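Local coordinates for nitrilotriacetate monooxygenase component B (Bacillus cereus ATCC 14579, PDB 3BPK), which probably binds FMN and serves as the flavin reductase-like component of a monooxygenase, perhaps one that acts on nitrilotriacetate, at residues 32-37 / 85-90; 45-50 / 60-65; 131-136 / 168-173. One frame throughout, in Å; residues are numbered along the deposited sequence. Where two conformers were deposited one is given.

Interaction 1 (32-37 / 85-90); sequences FVTSVT and VVHISD
The carbonyl oxygen of F32 is gripped twice by H87: the backbone N and the ring atom ND1 of H87 each donate a hydrogen bond of 2.8 Å to F32 O. The two donors come from opposite faces of the carbonyl plane, ND1 lying 38° out of it, while the oxygen sits at the edge of the imidazole, in its plane. H87 chi1 of -55° sets CG beside the residue's own backbone N, which brings ND1 to the same F32 oxygen that this N bonds. Its NE2 is hydrogen-bonded to V129 N, which helps to fix the ring's rotation. This is the tight side. T34 OG1 also meets the ring edge, 3.4 Å from H87 CE1, and is wedged 3.3 Å from V85 CB, although its hydrogen bond goes to P127 O. The F32 ring meets the imidazole obliquely, with the planes 51° apart.

The other face of the pair is looser. There V33 CG2 and V86 CG2 just touch at 4.3 Å, and Y47 and F50 of strand 42-54 pack against these two valines. Neither face opens to solvent, since every residue that touches is buried. Backbone bonds at F32–H87 and T34–V85 flank the non-hydrogen-bonded V33–V86 pair. This is regular antiparallel pairing, with strands 28-36 and 83-88 side by side in the curled sheet of the flavin reductase-like, split-barrel fold.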
# COMPACT_ATOMS: atom_id res chain seq x y z
N PHE B 32 11.21 2.24 4.52
CA PHE B 32 12.53 1.77 4.95
C PHE B 32 12.39 1.52 6.44
O PHE B 32 12.13 2.47 7.21
CB PHE B 32 13.61 2.79 4.66
CG PHE B 32 14.94 2.36 5.12
CD1 PHE B 32 15.52 1.22 4.57
CD2 PHE B 32 15.64 3.08 6.11
CE1 PHE B 32 16.77 0.78 5.01
CE2 PHE B 32 16.87 2.65 6.55
CZ PHE B 32 17.45 1.51 5.99
N VAL B 33 12.49 0.25 6.84
CA VAL B 33 12.07 -0.14 8.21
C VAL B 33 13.27 -0.61 9.02
O VAL B 33 14.00 -1.52 8.58
CB VAL B 33 11.06 -1.30 8.16
CG1 VAL B 33 10.63 -1.72 9.59
CG2 VAL B 33 9.79 -0.89 7.38
N THR B 34 13.46 0.00 10.20
CA THR B 34 14.51 -0.45 11.13
C THR B 34 13.87 -1.18 12.30
O THR B 34 12.73 -0.89 12.73
CB THR B 34 15.42 0.69 11.67
OG1 THR B 34 14.62 1.72 12.27
CG2 THR B 34 16.24 1.26 10.53
N SER B 35 14.62 -2.15 12.82
CA SER B 35 14.14 -3.02 13.88
C SER B 35 15.40 -3.56 14.57
O SER B 35 16.51 -3.47 14.00
CB SER B 35 13.29 -4.17 13.28
OG SER B 35 14.06 -5.01 12.42
N VAL B 36 15.24 -4.10 15.77
CA VAL B 36 16.42 -4.52 16.56
C VAL B 36 16.28 -5.99 16.96
O VAL B 36 15.18 -6.42 17.35
CB VAL B 36 16.59 -3.62 17.82
CG1 VAL B 36 17.76 -4.12 18.68
CG2 VAL B 36 16.88 -2.16 17.37
N THR B 37 17.39 -6.74 16.84
CA THR B 37 17.38 -8.17 17.22
C THR B 37 17.47 -8.35 18.74
O THR B 37 17.78 -7.39 19.46
CB THR B 37 18.56 -8.94 16.59
OG1 THR B 37 19.80 -8.55 17.23
CG2 THR B 37 18.67 -8.72 15.07
N VAL B 85 10.77 1.28 13.42
CA VAL B 85 10.65 2.63 12.85
C VAL B 85 10.41 2.53 11.34
O VAL B 85 11.14 1.79 10.65
CB VAL B 85 11.93 3.49 13.12
CG1 VAL B 85 11.79 4.93 12.55
CG2 VAL B 85 12.22 3.59 14.65
N VAL B 86 9.46 3.32 10.84
CA VAL B 86 9.17 3.35 9.41
C VAL B 86 9.64 4.69 8.86
O VAL B 86 9.18 5.75 9.34
CB VAL B 86 7.66 3.17 9.13
CG1 VAL B 86 7.41 3.34 7.61
CG2 VAL B 86 7.21 1.80 9.62
N HIS B 87 10.54 4.65 7.88
CA HIS B 87 11.05 5.87 7.28
C HIS B 87 10.49 6.00 5.87
O HIS B 87 10.36 5.00 5.14
CB HIS B 87 12.59 5.82 7.14
CG HIS B 87 13.29 5.54 8.43
ND1 HIS B 87 13.37 4.27 8.97
CD2 HIS B 87 14.00 6.35 9.27
CE1 HIS B 87 14.08 4.31 10.10
NE2 HIS B 87 14.45 5.57 10.32
N ILE B 88 10.18 7.23 5.49
CA ILE B 88 9.83 7.51 4.09
C ILE B 88 11.13 7.49 3.26
O ILE B 88 12.16 8.06 3.65
CB ILE B 88 9.17 8.90 3.95
CG1 ILE B 88 7.88 8.95 4.78
CG2 ILE B 88 8.92 9.26 2.48
CD1 ILE B 88 6.89 7.82 4.46
N SER B 89 11.08 6.78 2.14
CA SER B 89 12.22 6.68 1.22
C SER B 89 12.19 7.81 0.22
O SER B 89 11.16 8.09 -0.40
CB SER B 89 12.20 5.33 0.46
OG SER B 89 12.22 4.24 1.36
N ASP B 90 13.34 8.43 0.03
CA ASP B 90 13.41 9.58 -0.87
C ASP B 90 14.72 9.62 -1.66
O ASP B 90 15.66 8.84 -1.39
CB ASP B 90 13.10 10.90 -0.13
CG ASP B 90 14.20 11.34 0.80
OD1 ASP B 90 15.40 11.25 0.42
OD2 ASP B 90 13.87 11.79 1.92

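Interaction 2 (45-50 / 60-65); sequences APYSYF and ISVSVQ
Y47 and Y49 meet segment 60-65 in quite different ways. The Y47 ring offers a face to V64, whose CG2 lies over it in a CH-pi contact, 4.2 Å from the centroid and 17° off the normal. V62 stands at about a right angle to Y47, with CG1 3.5 Å from Y47 CB. Y49 instead brings its ring edge to S63 CB, and the Y49 and Q65 side chains cross at about a right angle, NE2 approaching the ring obliquely, 3.5 Å from both Y49 CD2 and Y49 CE2. The amide and ring planes are 63° apart, and Q65 NE2 is hydrogen-bonded to V53 O of the second subunit. F50, its CG anti to the backbone N (chi1 171°), turns the ring edge to S61 O, 3.4 Å from CD1, and meets V62 obliquely.

One direct backbone bond joins the segments, S63 N to Y49 O at 2.9 Å. Y49 centres an inverse gamma turn, and beside it one water bridges Y49 N to S63 O while another links Y49 O to S61 OG. The whole is a beta hairpin whose first strand is interrupted round Y49, where two waters link it to its partner, with the second subunit packed against it.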
# COMPACT_ATOMS: atom_id res chain seq x y z
N ALA B 45 15.69 -2.60 6.25
CA ALA B 45 15.37 -3.10 4.90
C ALA B 45 14.20 -2.35 4.31
O ALA B 45 13.39 -1.82 5.05
CB ALA B 45 15.06 -4.58 4.95
N PRO B 46 14.15 -2.25 2.96
CA PRO B 46 13.05 -1.61 2.29
C PRO B 46 11.93 -2.60 1.96
O PRO B 46 12.20 -3.76 1.59
CB PRO B 46 13.69 -1.12 0.97
CG PRO B 46 14.76 -2.14 0.71
CD PRO B 46 15.23 -2.65 2.03
N TYR B 47 10.69 -2.10 2.05
CA TYR B 47 9.48 -2.88 1.76
C TYR B 47 8.51 -2.02 0.96
O TYR B 47 8.06 -0.99 1.48
CB TYR B 47 8.78 -3.31 3.07
CG TYR B 47 9.68 -4.21 3.88
CD1 TYR B 47 9.79 -5.57 3.57
CD2 TYR B 47 10.52 -3.70 4.89
CE1 TYR B 47 10.65 -6.42 4.26
CE2 TYR B 47 11.40 -4.54 5.59
CZ TYR B 47 11.46 -5.89 5.28
OH TYR B 47 12.35 -6.71 5.94
N SER B 48 8.17 -2.43 -0.27
CA SER B 48 7.23 -1.64 -1.05
C SER B 48 5.76 -2.03 -0.85
O SER B 48 4.87 -1.38 -1.41
CB SER B 48 7.59 -1.67 -2.54
OG SER B 48 7.19 -2.93 -3.12
N TYR B 49 5.51 -3.09 -0.05
CA TYR B 49 4.11 -3.48 0.21
C TYR B 49 3.67 -2.72 1.46
O TYR B 49 3.50 -3.27 2.54
CB TYR B 49 3.91 -4.99 0.38
CG TYR B 49 4.28 -5.86 -0.79
CD1 TYR B 49 4.80 -5.34 -1.99
CD2 TYR B 49 4.17 -7.24 -0.65
CE1 TYR B 49 5.18 -6.20 -3.02
CE2 TYR B 49 4.52 -8.09 -1.69
CZ TYR B 49 5.01 -7.57 -2.86
OH TYR B 49 5.37 -8.42 -3.91
N PHE B 50 3.51 -1.41 1.26
CA PHE B 50 3.42 -0.42 2.35
C PHE B 50 2.25 0.53 2.05
O PHE B 50 2.09 1.03 0.93
CB PHE B 50 4.71 0.40 2.27
CG PHE B 50 4.78 1.63 3.15
CD1 PHE B 50 4.33 1.63 4.48
CD2 PHE B 50 5.41 2.77 2.65
CE1 PHE B 50 4.50 2.78 5.28
CE2 PHE B 50 5.59 3.90 3.44
CZ PHE B 50 5.15 3.90 4.74
N ILE B 60 -0.42 2.20 10.05
CA ILE B 60 0.22 1.90 8.75
C ILE B 60 0.41 0.40 8.63
O ILE B 60 0.34 -0.34 9.64
CB ILE B 60 1.56 2.65 8.56
CG1 ILE B 60 2.59 2.22 9.61
CG2 ILE B 60 1.32 4.17 8.67
CD1 ILE B 60 3.31 0.91 9.32
N SER B 61 0.60 -0.07 7.40
CA SER B 61 0.84 -1.52 7.18
C SER B 61 2.08 -1.75 6.36
O SER B 61 2.38 -0.98 5.43
CB SER B 61 -0.35 -2.15 6.45
OG SER B 61 -0.63 -1.46 5.23
N VAL B 62 2.78 -2.85 6.67
CA VAL B 62 3.92 -3.27 5.84
C VAL B 62 3.83 -4.79 5.76
O VAL B 62 3.79 -5.46 6.80
CB VAL B 62 5.26 -2.90 6.50
CG1 VAL B 62 6.43 -3.36 5.63
CG2 VAL B 62 5.37 -1.41 6.73
N SER B 63 3.74 -5.32 4.55
CA SER B 63 3.70 -6.78 4.40
C SER B 63 5.10 -7.32 4.18
O SER B 63 5.77 -6.94 3.20
CB SER B 63 2.75 -7.18 3.28
OG SER B 63 2.63 -8.59 3.25
N VAL B 64 5.57 -8.14 5.11
CA VAL B 64 6.95 -8.65 5.09
C VAL B 64 6.89 -10.15 4.72
O VAL B 64 6.24 -10.94 5.41
CB VAL B 64 7.63 -8.48 6.47
CG1 VAL B 64 9.09 -9.04 6.44
CG2 VAL B 64 7.66 -6.99 6.83
N GLN B 65 7.54 -10.52 3.63
CA GLN B 65 7.43 -11.92 3.15
C GLN B 65 8.20 -12.84 4.08
O GLN B 65 9.22 -12.44 4.66
CB GLN B 65 7.94 -12.05 1.71
CG GLN B 65 7.19 -11.14 0.71
CD GLN B 65 5.64 -11.28 0.82
OE1 GLN B 65 5.07 -12.39 0.64
NE2 GLN B 65 4.96 -10.16 1.09
O HOH W 1 0.73 -2.75 3.29
O HOH W 2 7.19 -5.30 0.91

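Interaction 3 (131-136 / 168-173); sequences EANIRM and AEHLYE
A168 N donates to N133 O over 2.9 Å, the one hydrogen bond that directly joins 131-136 to 168-173. It lies where strand 134-146 begins and strand 155-168 ends, at one end of an antiparallel strand pair in the flavin reductase-like fold. The donor stands nearly along the C=O axis of N133, with a C=O...N angle of 163°. The same oxygen has A168 CB 3.6 Å away, so the methyl of A168 packs against the carbonyl that its backbone N bonds. A168 also pairs with a strand of the second subunit, which carries the sheet on across the dimer interface.

Past A168 the chain winds into a single 3-10 turn at 169-171, closed by L171 N on A168 O and followed by Y172 N on E169 O. The turn brings L171 back toward N133. L171 CD1 comes to 3.7 Å from N133 CB and 4.3 Å from I134 CG1. L182 of helix 179-182 packs against both I134 and L171, so L171 sits in a small apolar cluster with I134 and L182.

The amide of N133 is held from the chain just past strand 83-88: ND2 is hydrogen-bonded to D90 OD2, and weakly to S92 OG. Toward the solvent-exposed H170 the contact is slight. N133 was deposited in two conformers, so this approach is tentative: in the one given, OD1 is at the edge of the H170 ring, 3.7 Å from H170 CE1, with the amide and imidazole planes nearly perpendicular at 87°.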
# COMPACT_ATOMS: atom_id res chain seq x y z
N GLU B 131 19.38 10.02 8.17
CA GLU B 131 19.29 10.41 6.77
C GLU B 131 17.84 10.62 6.27
O GLU B 131 17.63 11.38 5.31
CB GLU B 131 20.00 9.40 5.88
CG GLU B 131 21.55 9.42 5.98
CD GLU B 131 22.14 8.75 7.23
OE1 GLU B 131 21.41 8.11 8.00
OE2 GLU B 131 23.39 8.89 7.41
N ALA B 132 16.85 9.97 6.90
CA ALA B 132 15.46 10.19 6.48
C ALA B 132 14.97 11.59 6.80
O ALA B 132 15.32 12.15 7.85
CB ALA B 132 14.54 9.17 7.17
N ASN B 133 14.13 12.14 5.91
CA ASN B 133 13.49 13.43 6.13
C ASN B 133 12.14 13.27 6.87
O ASN B 133 11.63 14.22 7.46
CB ASN B 133 13.34 14.16 4.79
CG ASN B 133 14.70 14.58 4.20
OD1 ASN B 133 15.23 15.62 4.59
ND2 ASN B 133 15.26 13.77 3.29
N ILE B 134 11.54 12.08 6.80
CA ILE B 134 10.33 11.81 7.58
C ILE B 134 10.47 10.41 8.11
O ILE B 134 10.81 9.46 7.36
CB ILE B 134 9.02 11.89 6.72
CG1 ILE B 134 8.84 13.28 6.07
CG2 ILE B 134 7.76 11.51 7.61
CD1 ILE B 134 7.65 13.36 5.11
N ARG B 135 10.28 10.27 9.41
CA ARG B 135 10.21 8.93 9.99
C ARG B 135 9.18 8.85 11.09
O ARG B 135 8.80 9.86 11.71
CB ARG B 135 11.57 8.46 10.44
CG ARG B 135 12.08 9.10 11.72
CD ARG B 135 13.49 8.56 12.08
NE ARG B 135 13.79 8.94 13.45
CZ ARG B 135 14.17 10.16 13.85
NH1 ARG B 135 14.40 11.14 12.98
NH2 ARG B 135 14.33 10.38 15.14
N MSE B 136 8.72 7.63 11.33
CA MSE B 136 7.62 7.39 12.24
C MSE B 136 7.98 6.28 13.19
O MSE B 136 8.27 5.16 12.77
CB MSE B 136 6.40 6.94 11.42
CG MSE B 136 5.82 8.10 10.55
SE MSE B 136 4.57 7.45 9.21
CE MSE B 136 5.93 6.85 7.97
N ALA B 168 11.17 16.78 8.65
CA ALA B 168 12.10 17.89 8.36
C ALA B 168 11.33 19.22 8.28
O ALA B 168 10.32 19.32 7.60
CB ALA B 168 12.89 17.62 7.07
N GLU B 169 11.83 20.24 9.00
CA GLU B 169 11.08 21.49 9.10
C GLU B 169 10.89 22.09 7.70
O GLU B 169 9.81 22.65 7.43
CB GLU B 169 11.76 22.49 10.04
CG GLU B 169 10.92 23.76 10.31
CD GLU B 169 11.10 24.90 9.28
OE1 GLU B 169 12.00 24.82 8.41
OE2 GLU B 169 10.33 25.88 9.35
N HIS B 170 11.88 21.94 6.82
CA HIS B 170 11.74 22.53 5.48
C HIS B 170 10.64 21.92 4.62
O HIS B 170 10.26 22.52 3.60
CB HIS B 170 13.07 22.55 4.70
CG HIS B 170 13.51 21.19 4.22
ND1 HIS B 170 14.22 20.32 5.02
CD2 HIS B 170 13.32 20.55 3.04
CE1 HIS B 170 14.46 19.20 4.35
NE2 HIS B 170 13.92 19.32 3.15
N LEU B 171 10.16 20.73 5.01
CA LEU B 171 9.08 20.04 4.28
C LEU B 171 7.69 20.35 4.81
O LEU B 171 6.69 20.03 4.19
CB LEU B 171 9.28 18.49 4.36
CG LEU B 171 10.54 17.99 3.68
CD1 LEU B 171 10.66 16.47 3.85
CD2 LEU B 171 10.53 18.38 2.20
N TYR B 172 7.62 20.93 6.00
CA TYR B 172 6.36 21.02 6.71
C TYR B 172 5.79 22.42 6.56
O TYR B 172 6.52 23.40 6.78
CB TYR B 172 6.63 20.69 8.17
CG TYR B 172 5.41 20.66 9.06
CD1 TYR B 172 4.81 19.45 9.43
CD2 TYR B 172 4.85 21.85 9.54
CE1 TYR B 172 3.72 19.42 10.26
CE2 TYR B 172 3.75 21.83 10.37
CZ TYR B 172 3.20 20.61 10.75
OH TYR B 172 2.09 20.59 11.57
N GLU B 173 4.52 22.50 6.16
CA GLU B 173 3.86 23.81 6.00
C GLU B 173 2.38 23.68 6.35
O GLU B 173 1.63 23.01 5.64
CB GLU B 173 4.04 24.32 4.56
CG GLU B 173 3.11 25.49 4.14
CD GLU B 173 3.46 26.80 4.80
OE1 GLU B 173 3.48 27.84 4.08
OE2 GLU B 173 3.71 26.82 6.02

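Overall arrangement
From the N terminus, strand 28-36 supplies the first half of interaction 1 and leads directly into strand 42-54. Interaction 2 then closes a short hairpin, with nine residues between 45-50 and 60-65. Only when the chain returns at 85-90 does interaction 1 close, enclosing that hairpin in a 47-residue loop. The two contacts touch where V33 N lies 2.9 Å from A45 O. Interaction 3 follows in series and meets interaction 1 through a probable hydrogen bond from M136 N to V86 O. All three reach one curled antiparallel sheet: 28-36 lies between 42-54 and 83-88, and 83-88 pairs in turn with 134-146. Interactions 2 and 3, centres about 20 Å apart, do not touch, yet both reach the second subunit.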